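Local coordinates for protein fatty Acyl-Adenylate Ligase (PDB 3PBK) that belongs to the ANL clan of AMP-binding enzymes and holds 5'-o-[(s)-(dodecanoyloxy)(hydroxy)phosphoryl]adenosine in its pocket, at residues P128-L138 and E150-F159. Numbering follows the deposited sequence.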
ATOM      1  N   PRO A 128      21.568   8.045   3.722  1.00 29.82           N
ATOM      2  CA  PRO A 128      21.816   7.984   2.283  1.00 28.96           C
ATOM      3  C   PRO A 128      23.048   8.818   1.963  1.00 29.77           C
ATOM      4  O   PRO A 128      23.306   9.787   2.674  1.00 30.98           O
ATOM      5  CB  PRO A 128      20.569   8.631   1.683  1.00 27.73           C
ATOM      6  CG  PRO A 128      19.573   8.683   2.789  1.00 30.21           C
ATOM      7  CD  PRO A 128      20.364   8.820   4.038  1.00 31.00           C
ATOM      8  N   ALA A 129      23.797   8.448   0.929  1.00 28.86           N
ATOM      9  CA  ALA A 129      25.009   9.173   0.574  1.00 29.71           C
ATOM     10  C   ALA A 129      24.713  10.180  -0.525  1.00 31.71           C
ATOM     11  O   ALA A 129      25.561  10.999  -0.887  1.00 33.54           O
ATOM     12  CB  ALA A 129      26.081   8.215   0.131  1.00 29.60           C
ATOM     13  N   ALA A 130      23.498  10.100  -1.054  1.00 30.29           N
ATOM     14  CA  ALA A 130      23.044  10.979  -2.122  1.00 30.88           C
ATOM     15  C   ALA A 130      21.515  10.916  -2.233  1.00 29.35           C
ATOM     16  O   ALA A 130      20.883   9.968  -1.778  1.00 27.87           O
ATOM     17  CB  ALA A 130      23.695  10.586  -3.438  1.00 29.57           C
ATOM     18  N   ILE A 131      20.912  11.932  -2.828  1.00 29.34           N
ATOM     19  CA  ILE A 131      19.475  11.924  -3.005  1.00 27.90           C
ATOM     20  C   ILE A 131      19.131  12.607  -4.312  1.00 29.33           C
ATOM     21  O   ILE A 131      19.527  13.745  -4.548  1.00 31.17           O
ATOM     22  CB  ILE A 131      18.739  12.593  -1.814  1.00 28.40           C
ATOM     23  CG1 ILE A 131      17.276  12.860  -2.165  1.00 27.54           C
ATOM     24  CG2 ILE A 131      19.419  13.880  -1.393  1.00 30.58           C
ATOM     25  CD1 ILE A 131      16.452  13.279  -0.978  1.00 27.31           C
ATOM     26  N   ILE A 132      18.410  11.898  -5.172  1.00 27.99           N
ATOM     27  CA  ILE A 132      18.041  12.429  -6.470  1.00 28.07           C
ATOM     28  C   ILE A 132      16.600  12.885  -6.433  1.00 28.66           C
ATOM     29  O   ILE A 132      15.732  12.133  -6.017  1.00 28.99           O
ATOM     30  CB  ILE A 132      18.204  11.364  -7.539  1.00 27.04           C
ATOM     31  CG1 ILE A 132      19.662  10.929  -7.597  1.00 27.14           C
ATOM     32  CG2 ILE A 132      17.736  11.874  -8.880  1.00 28.10           C
ATOM     33  CD1 ILE A 132      19.917   9.833  -8.573  1.00 26.97           C
ATOM     34  N   THR A 133      16.351  14.121  -6.858  1.00 30.27           N
ATOM     35  CA  THR A 133      15.006  14.688  -6.858  1.00 30.61           C
ATOM     36  C   THR A 133      14.719  15.457  -8.136  1.00 31.67           C
ATOM     37  O   THR A 133      15.630  15.830  -8.868  1.00 32.38           O
ATOM     38  CB  THR A 133      14.812  15.672  -5.701  1.00 31.77           C
ATOM     39  OG1 THR A 133      13.452  16.113  -5.674  1.00 32.79           O
ATOM     40  CG2 THR A 133      15.700  16.883  -5.892  1.00 34.58           C
ATOM     41  N   GLY A 134      13.442  15.705  -8.388  1.00 33.35           N
ATOM     42  CA  GLY A 134      13.038  16.564  -9.484  1.00 34.98           C
ATOM     43  C   GLY A 134      13.109  18.023  -9.078  1.00 37.09           C
ATOM     44  O   GLY A 134      13.085  18.351  -7.889  1.00 37.03           O
ATOM     45  N   ASP A 135      13.192  18.905 -10.068  1.00 38.08           N
ATOM     46  CA  ASP A 135      13.363  20.330  -9.807  1.00 38.68           C
ATOM     47  C   ASP A 135      12.327  20.891  -8.825  1.00 40.12           C
ATOM     48  O   ASP A 135      12.671  21.677  -7.938  1.00 39.98           O
ATOM     49  CB  ASP A 135      13.356  21.120 -11.119  1.00 36.84           C
ATOM     50  CG  ASP A 135      14.629  20.923 -11.930  1.00 40.36           C
ATOM     51  OD1 ASP A 135      15.741  20.994 -11.351  1.00 41.40           O
ATOM     52  OD2 ASP A 135      14.518  20.706 -13.156  1.00 40.53           O
ATOM     53  N   GLU A 136      11.067  20.479  -8.983  1.00 40.65           N
ATOM     54  CA  GLU A 136       9.965  20.997  -8.168  1.00 39.93           C
ATOM     55  C   GLU A 136      10.276  20.965  -6.680  1.00 40.24           C
ATOM     56  O   GLU A 136      10.001  21.920  -5.953  1.00 40.55           O
ATOM     57  CB  GLU A 136       8.684  20.201  -8.425  1.00 40.39           C
ATOM     58  CG  GLU A 136       7.584  20.467  -7.405  1.00 40.73           C
ATOM     59  CD  GLU A 136       6.193  20.178  -7.953  1.00 42.09           C
ATOM     60  OE1 GLU A 136       6.082  19.445  -8.967  1.00 40.31           O
ATOM     61  OE2 GLU A 136       5.211  20.690  -7.368  1.00 41.44           O
ATOM     62  N   TRP A 137      10.862  19.859  -6.239  1.00 40.07           N
ATOM     63  CA  TRP A 137      11.124  19.642  -4.824  1.00 40.30           C
ATOM     64  C   TRP A 137      12.558  20.000  -4.428  1.00 41.00           C
ATOM     65  O   TRP A 137      12.912  19.944  -3.244  1.00 40.84           O
ATOM     66  CB  TRP A 137      10.801  18.194  -4.462  1.00 38.99           C
ATOM     67  CG  TRP A 137       9.472  17.775  -4.998  1.00 40.23           C
ATOM     68  CD1 TRP A 137       9.237  16.955  -6.065  1.00 39.65           C
ATOM     69  CD2 TRP A 137       8.188  18.184  -4.518  1.00 42.23           C
ATOM     70  NE1 TRP A 137       7.884  16.817  -6.271  1.00 38.93           N
ATOM     71  CE2 TRP A 137       7.217  17.562  -5.333  1.00 41.92           C
ATOM     72  CE3 TRP A 137       7.763  19.013  -3.476  1.00 42.79           C
ATOM     73  CZ2 TRP A 137       5.846  17.741  -5.136  1.00 42.87           C
ATOM     74  CZ3 TRP A 137       6.398  19.192  -3.282  1.00 45.84           C
ATOM     75  CH2 TRP A 137       5.457  18.554  -4.106  1.00 44.46           C
ATOM     76  N   LEU A 138      13.366  20.380  -5.420  1.00 39.71           N
ATOM     77  CA  LEU A 138      14.770  20.722  -5.200  1.00 38.75           C
ATOM     78  C   LEU A 138      14.965  21.742  -4.079  1.00 40.78           C
ATOM     79  O   LEU A 138      15.716  21.487  -3.138  1.00 41.52           O
ATOM     80  CB  LEU A 138      15.412  21.213  -6.494  1.00 38.79           C
ATOM     81  CG  LEU A 138      16.935  21.361  -6.528  1.00 39.55           C
ATOM     82  CD1 LEU A 138      17.639  20.273  -5.725  1.00 39.55           C
ATOM     83  CD2 LEU A 138      17.400  21.333  -7.971  1.00 40.59           C
ATOM     84  N   GLU A 150      27.101  15.472   4.633  1.00 41.77           N
ATOM     85  CA  GLU A 150      27.565  14.264   3.958  1.00 42.41           C
ATOM     86  C   GLU A 150      26.591  13.762   2.895  1.00 41.11           C
ATOM     87  O   GLU A 150      26.707  12.630   2.423  1.00 40.71           O
ATOM     88  CB  GLU A 150      27.826  13.148   4.982  1.00 42.69           C
ATOM     89  CG  GLU A 150      26.560  12.497   5.528  1.00 43.18           C
ATOM     90  CD  GLU A 150      25.532  13.525   5.978  1.00 46.25           C
ATOM     91  OE1 GLU A 150      24.427  13.569   5.383  1.00 45.67           O
ATOM     92  OE2 GLU A 150      25.840  14.299   6.918  1.00 47.77           O
ATOM     93  N   LEU A 151      25.636  14.597   2.513  1.00 39.94           N
ATOM     94  CA  LEU A 151      24.633  14.184   1.546  1.00 37.66           C
ATOM     95  C   LEU A 151      24.759  14.971   0.252  1.00 35.45           C
ATOM     96  O   LEU A 151      24.619  16.185   0.254  1.00 35.65           O
ATOM     97  CB  LEU A 151      23.232  14.355   2.138  1.00 37.74           C
ATOM     98  CG  LEU A 151      22.054  13.922   1.259  1.00 35.77           C
ATOM     99  CD1 LEU A 151      22.182  12.458   0.874  1.00 32.39           C
ATOM    100  CD2 LEU A 151      20.717  14.202   1.940  1.00 35.14           C
ATOM    101  N   HIS A 152      25.045  14.281  -0.848  1.00 34.89           N
ATOM    102  CA  HIS A 152      24.934  14.888  -2.169  1.00 35.23           C
ATOM    103  C   HIS A 152      23.450  15.087  -2.453  1.00 35.71           C
ATOM    104  O   HIS A 152      22.644  14.182  -2.226  1.00 34.10           O
ATOM    105  CB  HIS A 152      25.476  13.971  -3.269  1.00 35.45           C
ATOM    106  CG  HIS A 152      26.953  13.740  -3.224  1.00 39.29           C
ATOM    107  ND1 HIS A 152      27.528  12.743  -2.459  1.00 40.28           N
ATOM    108  CD2 HIS A 152      27.970  14.337  -3.890  1.00 40.12           C
ATOM    109  CE1 HIS A 152      28.839  12.754  -2.640  1.00 40.63           C
ATOM    110  NE2 HIS A 152      29.133  13.711  -3.501  1.00 40.74           N
ATOM    111  N   VAL A 153      23.093  16.259  -2.966  1.00 35.55           N
ATOM    112  CA  VAL A 153      21.743  16.503  -3.439  1.00 32.83           C
ATOM    113  C   VAL A 153      21.789  16.760  -4.934  1.00 32.93           C
ATOM    114  O   VAL A 153      22.339  17.756  -5.390  1.00 34.57           O
ATOM    115  CB  VAL A 153      21.120  17.703  -2.725  1.00 34.65           C
ATOM    116  CG1 VAL A 153      19.907  18.218  -3.497  1.00 35.53           C
ATOM    117  CG2 VAL A 153      20.761  17.333  -1.284  1.00 35.48           C
ATOM    118  N   LEU A 154      21.226  15.846  -5.703  1.00 32.71           N
ATOM    119  CA  LEU A 154      21.273  15.964  -7.150  1.00 34.34           C
ATOM    120  C   LEU A 154      19.883  16.158  -7.726  1.00 35.60           C
ATOM    121  O   LEU A 154      18.971  15.393  -7.413  1.00 34.57           O
ATOM    122  CB  LEU A 154      21.889  14.709  -7.762  1.00 33.53           C
ATOM    123  CG  LEU A 154      23.379  14.473  -7.513  1.00 34.66           C
ATOM    124  CD1 LEU A 154      23.717  14.429  -6.028  1.00 34.13           C
ATOM    125  CD2 LEU A 154      23.805  13.190  -8.194  1.00 34.76           C
ATOM    126  N   SER A 155      19.704  17.173  -8.567  1.00 36.19           N
ATOM    127  CA  SER A 155      18.498  17.221  -9.372  1.00 35.01           C
ATOM    128  C   SER A 155      18.632  16.091 -10.384  1.00 33.44           C
ATOM    129  O   SER A 155      19.718  15.536 -10.563  1.00 33.65           O
ATOM    130  CB  SER A 155      18.341  18.577 -10.063  1.00 37.40           C
ATOM    131  OG  SER A 155      19.187  18.693 -11.193  1.00 37.38           O
ATOM    132  N   HIS A 156      17.541  15.718 -11.034  1.00 32.84           N
ATOM    133  CA  HIS A 156      17.642  14.669 -12.035  1.00 32.69           C
ATOM    134  C   HIS A 156      18.525  15.134 -13.180  1.00 33.71           C
ATOM    135  O   HIS A 156      19.238  14.337 -13.784  1.00 33.71           O
ATOM    136  CB  HIS A 156      16.267  14.252 -12.547  1.00 30.50           C
ATOM    137  CG  HIS A 156      15.664  13.111 -11.791  1.00 29.66           C
ATOM    138  ND1 HIS A 156      14.884  13.290 -10.669  1.00 29.59           N
ATOM    139  CD2 HIS A 156      15.730  11.774 -11.996  1.00 29.52           C
ATOM    140  CE1 HIS A 156      14.492  12.113 -10.216  1.00 28.42           C
ATOM    141  NE2 HIS A 156      14.989  11.176 -11.004  1.00 28.37           N
ATOM    142  N   ALA A 157      18.480  16.432 -13.469  1.00 34.56           N
ATOM    143  CA  ALA A 157      19.299  17.012 -14.528  1.00 34.15           C
ATOM    144  C   ALA A 157      20.786  16.919 -14.190  1.00 35.11           C
ATOM    145  O   ALA A 157      21.572  16.401 -14.987  1.00 35.18           O
ATOM    146  CB  ALA A 157      18.899  18.445 -14.779  1.00 34.24           C
ATOM    147  N   TRP A 158      21.172  17.414 -13.011  1.00 36.05           N
ATOM    148  CA  TRP A 158      22.563  17.308 -12.559  1.00 35.86           C
ATOM    149  C   TRP A 158      22.994  15.838 -12.558  1.00 35.19           C
ATOM    150  O   TRP A 158      24.088  15.498 -13.005  1.00 34.78           O
ATOM    151  CB  TRP A 158      22.771  17.937 -11.169  1.00 36.22           C
ATOM    152  CG  TRP A 158      22.138  19.309 -10.979  1.00 39.72           C
ATOM    153  CD1 TRP A 158      21.641  20.134 -11.958  1.00 40.47           C
ATOM    154  CD2 TRP A 158      21.959  20.021  -9.730  1.00 41.85           C
ATOM    155  NE1 TRP A 158      21.146  21.296 -11.397  1.00 42.63           N
ATOM    156  CE2 TRP A 158      21.334  21.258 -10.037  1.00 41.63           C
ATOM    157  CE3 TRP A 158      22.260  19.730  -8.387  1.00 40.12           C
ATOM    158  CZ2 TRP A 158      21.005  22.202  -9.051  1.00 39.74           C
ATOM    159  CZ3 TRP A 158      21.933  20.674  -7.406  1.00 39.56           C
ATOM    160  CH2 TRP A 158      21.311  21.892  -7.747  1.00 39.92           C
ATOM    161  N   PHE A 159      22.121  14.967 -12.065  1.00 34.71           N
ATOM    162  CA  PHE A 159      22.379  13.533 -12.093  1.00 34.17           C
ATOM    163  C   PHE A 159      22.645  13.029 -13.520  1.00 34.08           C
ATOM    164  O   PHE A 159      23.653  12.362 -13.768  1.00 34.18           O
ATOM    165  CB  PHE A 159      21.220  12.774 -11.429  1.00 33.16           C
ATOM    166  CG  PHE A 159      21.201  11.293 -11.724  1.00 32.35           C
ATOM    167  CD1 PHE A 159      22.354  10.532 -11.625  1.00 32.24           C
ATOM    168  CD2 PHE A 159      20.015  10.657 -12.076  1.00 31.93           C
ATOM    169  CE1 PHE A 159      22.331   9.167 -11.896  1.00 31.21           C
ATOM    170  CE2 PHE A 159      19.983   9.293 -12.340  1.00 30.44           C
ATOM    171  CZ  PHE A 159      21.143   8.550 -12.251  1.00 29.95           C
TER
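I132 of strand 130-133 meets F159 of helix 156-160, just past a beta-alpha-beta crossover in which helix 138-144 joins two neighbouring parallel strands. Strand 152-155 is an edge strand of this four-stranded parallel sheet within the chain, while strand 75-79 pairs with the other side of 130-133. The backbone pairing follows the parallel rule that one residue bonds to both neighbours of its partner: I131, level with V153, takes the carbonyl of H152 with its N and gives its own O to L154 N (2.9 Å, 168° at the hydrogen), and T133 N continues to L154 O.

I132 shows how one branched side chain can serve two rings. CB of I132 lies 4.1 Å from L154 O. From there I132 CG2, anti to the backbone N, reaches over the imidazole of H156, 3.5 Å from the ring centroid in a CH-pi contact. The other branch, I132 CG1, passes CB of L154 at 4.4 Å and carries I132 CD1 over the phenyl face of F159, 3.6 Å from its centroid and 13° off the normal. R64 makes a cation-pi contact with F159.

On the face bearing I131, T133 and V153, L138 directs CD1 at V153 CG1 and CD2 at S155 CB. S155 is the N-cap of helix 156-160, its OG accepting from W158 N. At the far end, H152 ND1 donates in the ring plane to A129 O at 3.1 Å.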